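Local coordinates for protein nigritoxine (PDB 5M41) that is a toxin of the bacterium Vibrio nigripulchritudo, active against crustaceans and insects, at residues Lys34-Ile45 / Leu177-Leu185; Val221-Phe232 / Lys256-Asn266. All blocks are in the same frame, centred on the assembly; numbering follows the deposited sequence.

How the interactions relate
Helix 34-54 is common ground. In interaction 1 it meets helix 177-191, while another part of its surface meets helix 253-264 of interaction 2. The two contacts lie about 15 Å apart, centre to centre, yet they touch directly: Phe-43 CD2 packs 3.4 Å from Tyr-257 OH, and Ala-36 CB lies 3.7 Å from Leu-261 O. Ser-210 OG of helix 206-215 ties them further, since it is hydrogen-bonded to both Leu-40 O and Tyr-257 OH. The magnesium ion belongs to the interaction 1 side: Leu-185 has its side chain about 11 Å from the metal, and helix 177-191 runs on to Val-189, which, like Glu-192 and Asp-195, belongs to the metal site.

Interaction 1: Lys34-Ile45 / Leu177-Leu185; sequences KEAQQNLYQFAI and LSKILVERL
Glu-183 OE2 forms salt bridges with two lysines, a short, hydrogen-bonded one to Lys-179 NZ (2.7 Å), one turn earlier on its own helix, and a longer one to Lys-34 NZ (3.5 Å) of the facing helix. The closer ammonium comes in on the syn side, 27° out of the carboxylate plane, and the shared anion probably offsets the proximity of the two positive charges. Lys-34 gets there by bending at chi2 and chi3, its CD passing over Val-182 CG1. Beneath this solvent-facing network, helices 34-45 and 177-185 cross at 113° with their axes 8.3 Å apart, close enough for knobs-into-holes packing. Val-182 is one knob, seated among Lys-34, Gln-37, Gln-38 and Tyr-41, with CG2 3.5 Å from Gln-38 N. Ser-178 fills the next hole, its CB 3.4 Å from Gln-38 O. In the reverse direction Tyr-41 enters helix 177-185: Leu-181 CB stands over the ring centre in a CH-pi contact, 4.0 Å from the centroid and 11° off the normal, while Leu-185 CD2 lies at the ring edge. The phenol oxygen is hydrogen-bonded to Asn-85 and accepts from a water that also donates to Leu-181 O. A second water links Gln-42 OE1 to Ser-178 N.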
loop_
_atom_site.group_PDB
_atom_site.type_symbol
_atom_site.label_atom_id
_atom_site.label_comp_id
_atom_site.label_asym_id
_atom_site.label_seq_id
_atom_site.Cartn_x
_atom_site.Cartn_y
_atom_site.Cartn_z
ATOM N N LYS A 34 -2.533 16.601 30.626
ATOM C CA LYS A 34 -2.775 17.942 31.193
ATOM C C LYS A 34 -1.668 18.939 30.829
ATOM O O LYS A 34 -1.948 20.082 30.423
ATOM C CB LYS A 34 -2.923 17.860 32.711
ATOM C CG LYS A 34 -4.348 17.602 33.194
ATOM C CD LYS A 34 -5.080 18.918 33.495
ATOM C CE LYS A 34 -4.917 19.368 34.945
ATOM N NZ LYS A 34 -5.072 20.843 35.058
ATOM N N GLU A 35 -0.421 18.489 30.928
ATOM C CA GLU A 35 0.740 19.312 30.557
ATOM C C GLU A 35 0.675 19.817 29.100
ATOM O O GLU A 35 0.914 21.005 28.830
ATOM C CB GLU A 35 2.039 18.514 30.800
ATOM C CG GLU A 35 3.315 19.306 30.513
ATOM C CD GLU A 35 4.620 18.469 30.515
ATOM O OE1 GLU A 35 4.627 17.249 30.850
ATOM O OE2 GLU A 35 5.665 19.048 30.149
ATOM N N ALA A 36 0.385 18.903 28.173
ATOM C CA ALA A 36 0.217 19.227 26.742
ATOM C C ALA A 36 -0.969 20.179 26.489
ATOM O O ALA A 36 -0.881 21.054 25.636
ATOM C CB ALA A 36 0.051 17.959 25.919
ATOM N N GLN A 37 -2.081 19.986 27.202
ATOM C CA GLN A 37 -3.221 20.935 27.117
ATOM C C GLN A 37 -2.850 22.353 27.603
ATOM O O GLN A 37 -3.243 23.327 26.976
ATOM C CB GLN A 37 -4.469 20.428 27.882
ATOM C CG GLN A 37 -4.998 19.059 27.402
ATOM C CD GLN A 37 -6.016 18.446 28.360
ATOM O OE1 GLN A 37 -6.005 18.733 29.553
ATOM N NE2 GLN A 37 -6.893 17.587 27.839
ATOM N N GLN A 38 -2.132 22.460 28.726
ATOM C CA GLN A 38 -1.612 23.743 29.208
ATOM C C GLN A 38 -0.691 24.390 28.172
ATOM O O GLN A 38 -0.773 25.614 27.903
ATOM C CB GLN A 38 -0.864 23.561 30.548
ATOM C CG GLN A 38 -1.804 23.093 31.659
ATOM C CD GLN A 38 -1.104 22.736 32.955
ATOM O OE1 GLN A 38 0.100 22.898 33.089
ATOM N NE2 GLN A 38 -1.863 22.231 33.910
ATOM N N ASN A 39 0.191 23.573 27.604
ATOM C CA ASN A 39 1.110 24.043 26.574
ATOM C C ASN A 39 0.321 24.570 25.369
ATOM O O ASN A 39 0.668 25.593 24.789
ATOM C CB ASN A 39 1.998 22.901 26.084
ATOM C CG ASN A 39 3.119 22.545 27.050
ATOM O OD1 ASN A 39 3.807 21.548 26.848
ATOM N ND2 ASN A 39 3.279 23.302 28.095
ATOM N N LEU A 40 -0.709 23.831 24.965
ATOM C CA LEU A 40 -1.581 24.297 23.878
ATOM C C LEU A 40 -2.131 25.702 24.205
ATOM O O LEU A 40 -2.079 26.629 23.360
ATOM C CB LEU A 40 -2.726 23.294 23.676
ATOM C CG LEU A 40 -3.741 23.389 22.548
ATOM C CD1 LEU A 40 -4.498 22.048 22.422
ATOM C CD2 LEU A 40 -4.760 24.490 22.841
ATOM N N TYR A 41 -2.709 25.854 25.398
ATOM C CA TYR A 41 -3.254 27.172 25.757
ATOM C C TYR A 41 -2.151 28.227 25.836
ATOM O O TYR A 41 -2.328 29.369 25.385
ATOM C CB TYR A 41 -4.034 27.104 27.063
ATOM C CG TYR A 41 -5.541 26.974 26.816
ATOM C CD1 TYR A 41 -6.270 28.046 26.303
ATOM C CD2 TYR A 41 -6.220 25.776 27.062
ATOM C CE1 TYR A 41 -7.638 27.938 26.060
ATOM C CE2 TYR A 41 -7.591 25.669 26.829
ATOM C CZ TYR A 41 -8.292 26.757 26.330
ATOM O OH TYR A 41 -9.667 26.676 26.115
ATOM N N GLN A 42 -0.998 27.812 26.371
ATOM C CA GLN A 42 0.128 28.701 26.535
ATOM C C GLN A 42 0.558 29.272 25.188
ATOM O O GLN A 42 0.813 30.473 25.089
ATOM C CB GLN A 42 1.282 27.959 27.189
ATOM C CG GLN A 42 2.504 28.797 27.438
ATOM C CD GLN A 42 2.542 29.287 28.852
ATOM O OE1 GLN A 42 1.517 29.685 29.416
ATOM N NE2 GLN A 42 3.723 29.258 29.448
ATOM N N PHE A 43 0.654 28.412 24.163
ATOM C CA PHE A 43 1.029 28.870 22.819
ATOM C C PHE A 43 -0.014 29.793 22.192
ATOM O O PHE A 43 0.355 30.753 21.515
ATOM C CB PHE A 43 1.298 27.697 21.873
ATOM C CG PHE A 43 2.631 27.013 22.098
ATOM C CD1 PHE A 43 3.822 27.748 22.119
ATOM C CD2 PHE A 43 2.701 25.617 22.219
ATOM C CE1 PHE A 43 5.060 27.127 22.307
ATOM C CE2 PHE A 43 3.937 24.985 22.394
ATOM C CZ PHE A 43 5.117 25.739 22.447
ATOM N N ALA A 44 -1.310 29.482 22.390
ATOM C CA ALA A 44 -2.391 30.393 21.998
ATOM C C ALA A 44 -2.245 31.795 22.627
ATOM O O ALA A 44 -2.389 32.823 21.938
ATOM C CB ALA A 44 -3.759 29.803 22.340
ATOM N N ILE A 45 -1.986 31.830 23.930
ATOM C CA ILE A 45 -1.748 33.087 24.641
ATOM C C ILE A 45 -0.566 33.838 24.017
ATOM O O ILE A 45 -0.679 35.033 23.696
ATOM C CB ILE A 45 -1.495 32.870 26.142
ATOM C CG1 ILE A 45 -2.742 32.291 26.808
ATOM C CG2 ILE A 45 -1.173 34.199 26.837
ATOM C CD1 ILE A 45 -2.448 31.676 28.173
ATOM N N LEU A 177 -1.835 31.047 34.320
ATOM C CA LEU A 177 -3.010 31.259 33.481
ATOM C C LEU A 177 -3.384 30.032 32.644
ATOM O O LEU A 177 -4.555 29.654 32.593
ATOM C CB LEU A 177 -2.835 32.500 32.601
ATOM C CG LEU A 177 -3.947 32.882 31.613
ATOM C CD1 LEU A 177 -5.311 33.097 32.309
ATOM C CD2 LEU A 177 -3.543 34.095 30.785
ATOM N N SER A 178 -2.409 29.421 31.972
ATOM C CA SER A 178 -2.772 28.356 31.047
ATOM C C SER A 178 -3.384 27.175 31.797
ATOM O O SER A 178 -4.276 26.530 31.293
ATOM C CB SER A 178 -1.588 27.966 30.148
ATOM O OG SER A 178 -0.562 27.337 30.908
ATOM N N LYS A 179 -2.962 26.953 33.041
ATOM C CA LYS A 179 -3.517 25.883 33.862
ATOM C C LYS A 179 -4.994 26.190 34.154
ATOM O O LYS A 179 -5.850 25.319 34.026
ATOM C CB LYS A 179 -2.734 25.783 35.180
ATOM C CG LYS A 179 -3.253 24.759 36.194
ATOM C CD LYS A 179 -2.110 24.319 37.128
ATOM C CE LYS A 179 -2.359 22.976 37.814
ATOM N NZ LYS A 179 -3.586 22.991 38.654
ATOM N N ILE A 180 -5.274 27.426 34.565
ATOM C CA ILE A 180 -6.636 27.822 34.932
ATOM C C ILE A 180 -7.547 27.700 33.717
ATOM O O ILE A 180 -8.694 27.294 33.856
ATOM C CB ILE A 180 -6.729 29.263 35.540
ATOM C CG1 ILE A 180 -5.857 29.453 36.807
ATOM C CG2 ILE A 180 -8.186 29.660 35.878
ATOM C CD1 ILE A 180 -5.970 28.351 37.826
ATOM N N LEU A 181 -7.055 28.086 32.540
ATOM C CA LEU A 181 -7.861 27.974 31.298
ATOM C C LEU A 181 -8.210 26.537 30.949
ATOM O O LEU A 181 -9.338 26.245 30.531
ATOM C CB LEU A 181 -7.144 28.636 30.113
ATOM C CG LEU A 181 -7.118 30.172 30.138
ATOM C CD1 LEU A 181 -5.957 30.692 29.298
ATOM C CD2 LEU A 181 -8.428 30.772 29.640
ATOM N N VAL A 182 -7.242 25.648 31.101
ATOM C CA VAL A 182 -7.482 24.199 30.913
ATOM C C VAL A 182 -8.544 23.724 31.893
ATOM O O VAL A 182 -9.493 23.025 31.495
ATOM C CB VAL A 182 -6.182 23.385 31.090
ATOM C CG1 VAL A 182 -6.461 21.876 31.270
ATOM C CG2 VAL A 182 -5.269 23.632 29.885
ATOM N N GLU A 183 -8.415 24.128 33.162
ATOM C CA GLU A 183 -9.379 23.656 34.168
ATOM C C GLU A 183 -10.753 24.269 33.897
ATOM O O GLU A 183 -11.753 23.628 34.128
ATOM C CB GLU A 183 -8.887 23.959 35.606
ATOM C CG GLU A 183 -7.736 23.041 36.029
ATOM C CD GLU A 183 -6.827 23.615 37.125
ATOM O OE1 GLU A 183 -6.730 24.848 37.306
ATOM O OE2 GLU A 183 -6.142 22.812 37.782
ATOM N N ARG A 184 -10.794 25.511 33.418
ATOM C CA ARG A 184 -12.080 26.132 33.050
ATOM C C ARG A 184 -12.784 25.399 31.901
ATOM O O ARG A 184 -13.979 25.151 31.960
ATOM C CB ARG A 184 -11.895 27.644 32.751
ATOM C CG ARG A 184 -13.083 28.299 32.050
ATOM C CD ARG A 184 -14.356 28.310 32.891
ATOM N NE ARG A 184 -15.497 28.541 32.023
ATOM C CZ ARG A 184 -16.725 28.818 32.431
ATOM N NH1 ARG A 184 -17.018 28.883 33.728
ATOM N NH2 ARG A 184 -17.674 29.000 31.520
ATOM N N LEU A 185 -12.040 25.026 30.863
ATOM C CA LEU A 185 -12.622 24.301 29.742
ATOM C C LEU A 185 -13.147 22.928 30.216
ATOM O O LEU A 185 -14.249 22.509 29.857
ATOM C CB LEU A 185 -11.589 24.180 28.599
ATOM C CG LEU A 185 -11.973 23.336 27.378
ATOM C CD1 LEU A 185 -13.264 23.912 26.772
ATOM C CD2 LEU A 185 -10.851 23.245 26.335
HETATM O O HOH W 1 -10.513 27.907 28.673
HETATM O O HOH W 2 0.305 30.474 31.826
#

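Interaction 2: Val221-Phe232 / Lys256-Asn266; sequences VSASGIPFQLEF and KYFDLLVASTN
Leu-260 presents its two methyl branches to a short beta hairpin and the chain that leaves it: CD2 meets Val-221 CG1 at 4.0 Å, and CD1 comes 3.5 Å from Phe-232 CB, two residues past strand 229-230. The hairpin reverses through a type I' turn from Ala-223 to Ile-226, and a classic beta bulge sets Gln-229 and Leu-230 together against Val-221, whose O accepts from both their backbone N atoms. Strand 221-223 runs at 43° to helix 256-264.

Packing is close along the apolar side. Phe-232, with CG anti to the backbone N (chi1 -178°), carries its ring to Tyr-257, a turn before Leu-260 on the helix. There Tyr-257 CD1 lies over one face of the phenyl ring, offset toward the rim, and CZ of Phe-232 is 3.8 Å from it. The ring planes are inclined at 37°, an oblique meeting. Exposed Lys-256 borders the pair with its aliphatic CE, 3.7 Å from Phe-232 CE1. Helix 206-215 adds Ala-211 to the surroundings of both rings, while Tyr-257 OH bonds to Ser-210. Near the helix end, Leu-230 CD1 lies against the backbone, 3.5 Å from Ser-264 N.

The turn end is looser: exposed Ser-224 has the poorly ordered Asn-266 beside it, with Ser-224 OG 3.8 Å from Asn-266 OD1. One firm polar bond nevertheless anchors the turn to the C-terminal end of the helix. Ser-264 adds an internal fastening, donating from OG to Leu-261 O, while its carbonyl serves the hairpin: Ser-224 N donates to Ser-264 O at 2.8 Å, in the carbonyl plane, and Ser-224 OG adds a weak bond to the same oxygen at 3.4 Å.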
loop_
_atom_site.group_PDB
_atom_site.type_symbol
_atom_site.label_atom_id
_atom_site.label_comp_id
_atom_site.label_asym_id
_atom_site.label_seq_id
_atom_site.Cartn_x
_atom_site.Cartn_y
_atom_site.Cartn_z
ATOM N N VAL A 221 9.873 23.468 19.244
ATOM C CA VAL A 221 9.188 23.277 20.504
ATOM C C VAL A 221 9.998 22.329 21.383
ATOM O O VAL A 221 10.678 21.423 20.878
ATOM C CB VAL A 221 7.788 22.712 20.205
ATOM C CG1 VAL A 221 7.044 22.311 21.492
ATOM C CG2 VAL A 221 7.013 23.753 19.411
ATOM N N SER A 222 9.931 22.535 22.691
ATOM C CA SER A 222 10.624 21.670 23.641
ATOM C C SER A 222 9.997 20.292 23.740
ATOM O O SER A 222 8.787 20.167 23.665
ATOM C CB SER A 222 10.642 22.334 25.025
ATOM O OG SER A 222 11.508 23.473 24.986
ATOM N N ALA A 223 10.806 19.250 23.909
ATOM C CA ALA A 223 10.234 17.936 24.219
ATOM C C ALA A 223 10.690 17.510 25.614
ATOM O O ALA A 223 11.899 17.342 25.871
ATOM C CB ALA A 223 10.601 16.879 23.170
ATOM N N SER A 224 9.713 17.395 26.512
ATOM C CA SER A 224 9.935 16.970 27.894
ATOM C C SER A 224 11.134 17.700 28.522
ATOM O O SER A 224 12.125 17.078 28.920
ATOM C CB SER A 224 10.086 15.443 27.947
ATOM O OG SER A 224 8.893 14.825 27.478
ATOM N N GLY A 225 11.041 19.029 28.559
ATOM C CA GLY A 225 12.082 19.877 29.144
ATOM C C GLY A 225 13.381 20.082 28.363
ATOM O O GLY A 225 14.209 20.883 28.766
ATOM N N ILE A 226 13.569 19.365 27.260
ATOM C CA ILE A 226 14.716 19.568 26.379
ATOM C C ILE A 226 14.334 20.524 25.227
ATOM O O ILE A 226 13.452 20.208 24.427
ATOM C CB ILE A 226 15.223 18.219 25.822
ATOM C CG1 ILE A 226 15.511 17.262 26.989
ATOM C CG2 ILE A 226 16.468 18.426 24.959
ATOM C CD1 ILE A 226 15.820 15.838 26.577
ATOM N N PRO A 227 15.001 21.694 25.145
ATOM C CA PRO A 227 14.646 22.724 24.164
ATOM C C PRO A 227 15.008 22.362 22.724
ATOM O O PRO A 227 15.832 21.497 22.498
ATOM C CB PRO A 227 15.455 23.946 24.635
ATOM C CG PRO A 227 16.676 23.340 25.293
ATOM C CD PRO A 227 16.175 22.089 25.965
ATOM N N PHE A 228 14.338 23.004 21.764
ATOM C CA PHE A 228 14.644 22.929 20.332
ATOM C C PHE A 228 14.518 21.556 19.700
ATOM O O PHE A 228 15.306 21.212 18.821
ATOM C CB PHE A 228 16.048 23.489 20.030
ATOM C CG PHE A 228 16.448 24.651 20.909
ATOM C CD1 PHE A 228 15.614 25.747 21.066
ATOM C CD2 PHE A 228 17.672 24.634 21.573
ATOM C CE1 PHE A 228 15.983 26.814 21.881
ATOM C CE2 PHE A 228 18.052 25.689 22.378
ATOM C CZ PHE A 228 17.214 26.781 22.531
ATOM N N GLN A 229 13.527 20.783 20.118
ATOM C CA GLN A 229 13.423 19.394 19.683
ATOM C C GLN A 229 12.428 19.169 18.546
ATOM O O GLN A 229 12.630 18.315 17.706
ATOM C CB GLN A 229 13.082 18.505 20.877
ATOM C CG GLN A 229 14.166 18.525 21.945
ATOM C CD GLN A 229 15.481 17.982 21.402
ATOM O OE1 GLN A 229 15.548 16.843 21.012
ATOM N NE2 GLN A 229 16.505 18.826 21.319
ATOM N N LEU A 230 11.376 19.964 18.489
ATOM C CA LEU A 230 10.289 19.632 17.608
ATOM C C LEU A 230 10.005 20.776 16.647
ATOM O O LEU A 230 9.380 21.762 17.023
ATOM C CB LEU A 230 9.036 19.279 18.448
ATOM C CG LEU A 230 9.128 18.050 19.364
ATOM C CD1 LEU A 230 7.903 17.986 20.289
ATOM C CD2 LEU A 230 9.259 16.756 18.566
ATOM N N GLU A 231 10.463 20.631 15.411
ATOM C CA GLU A 231 10.246 21.635 14.376
ATOM C C GLU A 231 8.767 21.713 14.016
ATOM O O GLU A 231 8.108 20.700 13.933
ATOM C CB GLU A 231 11.034 21.255 13.121
ATOM C CG GLU A 231 11.223 22.399 12.125
ATOM C CD GLU A 231 11.843 21.936 10.802
ATOM O OE1 GLU A 231 12.156 22.790 9.944
ATOM O OE2 GLU A 231 12.011 20.714 10.615
ATOM N N PHE A 232 8.263 22.916 13.802
ATOM C CA PHE A 232 6.883 23.094 13.398
ATOM C C PHE A 232 6.697 24.438 12.700
ATOM O O PHE A 232 7.186 25.461 13.178
ATOM C CB PHE A 232 5.968 23.041 14.630
ATOM C CG PHE A 232 4.503 23.175 14.301
ATOM C CD1 PHE A 232 3.810 22.119 13.716
ATOM C CD2 PHE A 232 3.829 24.357 14.559
ATOM C CE1 PHE A 232 2.463 22.238 13.398
ATOM C CE2 PHE A 232 2.483 24.492 14.241
ATOM C CZ PHE A 232 1.803 23.426 13.656
ATOM N N LYS A 256 -1.201 17.201 12.478
ATOM C CA LYS A 256 0.260 17.331 12.698
ATOM C C LYS A 256 0.544 18.107 14.000
ATOM O O LYS A 256 1.404 17.726 14.785
ATOM C CB LYS A 256 0.961 17.983 11.499
ATOM C CG LYS A 256 2.489 18.063 11.646
ATOM C CD LYS A 256 3.195 18.707 10.441
ATOM C CE LYS A 256 2.829 20.181 10.321
ATOM N NZ LYS A 256 3.093 20.746 8.969
ATOM N N TYR A 257 -0.212 19.167 14.257
ATOM C CA TYR A 257 0.003 19.944 15.481
ATOM C C TYR A 257 -0.342 19.118 16.740
ATOM O O TYR A 257 0.432 19.075 17.702
ATOM C CB TYR A 257 -0.785 21.270 15.462
ATOM C CG TYR A 257 -0.508 22.110 16.701
ATOM C CD1 TYR A 257 0.815 22.340 17.115
ATOM C CD2 TYR A 257 -1.556 22.669 17.468
ATOM C CE1 TYR A 257 1.087 23.103 18.249
ATOM C CE2 TYR A 257 -1.283 23.426 18.606
ATOM C CZ TYR A 257 0.041 23.639 18.983
ATOM O OH TYR A 257 0.347 24.372 20.106
ATOM N N PHE A 258 -1.489 18.436 16.719
ATOM C CA PHE A 258 -1.808 17.566 17.823
ATOM C C PHE A 258 -0.740 16.500 18.042
ATOM O O PHE A 258 -0.377 16.236 19.178
ATOM C CB PHE A 258 -3.162 16.905 17.609
ATOM C CG PHE A 258 -4.318 17.746 18.071
ATOM C CD1 PHE A 258 -4.475 18.067 19.429
ATOM C CD2 PHE A 258 -5.254 18.218 17.154
ATOM C CE1 PHE A 258 -5.562 18.837 19.856
ATOM C CE2 PHE A 258 -6.352 18.969 17.573
ATOM C CZ PHE A 258 -6.510 19.277 18.929
ATOM N N ASP A 259 -0.231 15.909 16.958
ATOM C CA ASP A 259 0.823 14.891 17.066
ATOM C C ASP A 259 2.070 15.493 17.751
ATOM O O ASP A 259 2.745 14.839 18.546
ATOM C CB ASP A 259 1.246 14.392 15.677
ATOM C CG ASP A 259 0.201 13.508 14.997
ATOM O OD1 ASP A 259 -0.800 13.101 15.639
ATOM O OD2 ASP A 259 0.385 13.247 13.770
ATOM N N LEU A 260 2.403 16.725 17.377
ATOM C CA LEU A 260 3.548 17.414 17.970
ATOM C C LEU A 260 3.363 17.627 19.478
ATOM O O LEU A 260 4.306 17.442 20.263
ATOM C CB LEU A 260 3.796 18.756 17.257
ATOM C CG LEU A 260 4.991 19.538 17.862
ATOM C CD1 LEU A 260 5.784 20.265 16.805
ATOM C CD2 LEU A 260 4.526 20.523 18.939
ATOM N N LEU A 261 2.161 18.048 19.874
ATOM C CA LEU A 261 1.863 18.266 21.301
ATOM C C LEU A 261 1.983 16.969 22.105
ATOM O O LEU A 261 2.440 16.985 23.242
ATOM C CB LEU A 261 0.473 18.867 21.504
ATOM C CG LEU A 261 0.265 20.316 21.028
ATOM C CD1 LEU A 261 -1.208 20.690 21.112
ATOM C CD2 LEU A 261 1.084 21.273 21.892
ATOM N N VAL A 262 1.559 15.853 21.509
ATOM C CA VAL A 262 1.764 14.550 22.156
ATOM C C VAL A 262 3.273 14.254 22.253
ATOM O O VAL A 262 3.756 13.849 23.309
ATOM C CB VAL A 262 0.999 13.420 21.435
ATOM C CG1 VAL A 262 1.342 12.047 22.034
ATOM C CG2 VAL A 262 -0.521 13.650 21.519
ATOM N N ALA A 263 4.014 14.446 21.158
ATOM C CA ALA A 263 5.472 14.207 21.207
ATOM C C ALA A 263 6.160 15.111 22.206
ATOM O O ALA A 263 7.161 14.713 22.780
ATOM C CB ALA A 263 6.133 14.343 19.830
ATOM N N SER A 264 5.626 16.312 22.435
ATOM C CA SER A 264 6.280 17.233 23.363
ATOM C C SER A 264 6.253 16.707 24.790
ATOM O O SER A 264 7.157 16.994 25.563
ATOM C CB SER A 264 5.664 18.641 23.325
ATOM O OG SER A 264 4.418 18.635 24.014
ATOM N N THR A 265 5.237 15.931 25.139
ATOM C CA THR A 265 5.114 15.428 26.506
ATOM C C THR A 265 5.409 13.921 26.615
ATOM O O THR A 265 5.166 13.321 27.652
ATOM C CB THR A 265 3.743 15.792 27.135
ATOM O OG1 THR A 265 2.690 15.271 26.321
ATOM C CG2 THR A 265 3.565 17.321 27.235
ATOM N N ASN A 266 5.922 13.333 25.534
ATOM C CA ASN A 266 6.515 11.973 25.495
ATOM C C ASN A 266 6.092 11.095 24.317
ATOM O O ASN A 266 4.908 10.819 24.153
ATOM C CB ASN A 266 6.309 11.195 26.802
ATOM C CG ASN A 266 7.569 11.122 27.642
ATOM O OD1 ASN A 266 8.674 11.015 27.117
ATOM N ND2 ASN A 266 7.402 11.163 28.960
#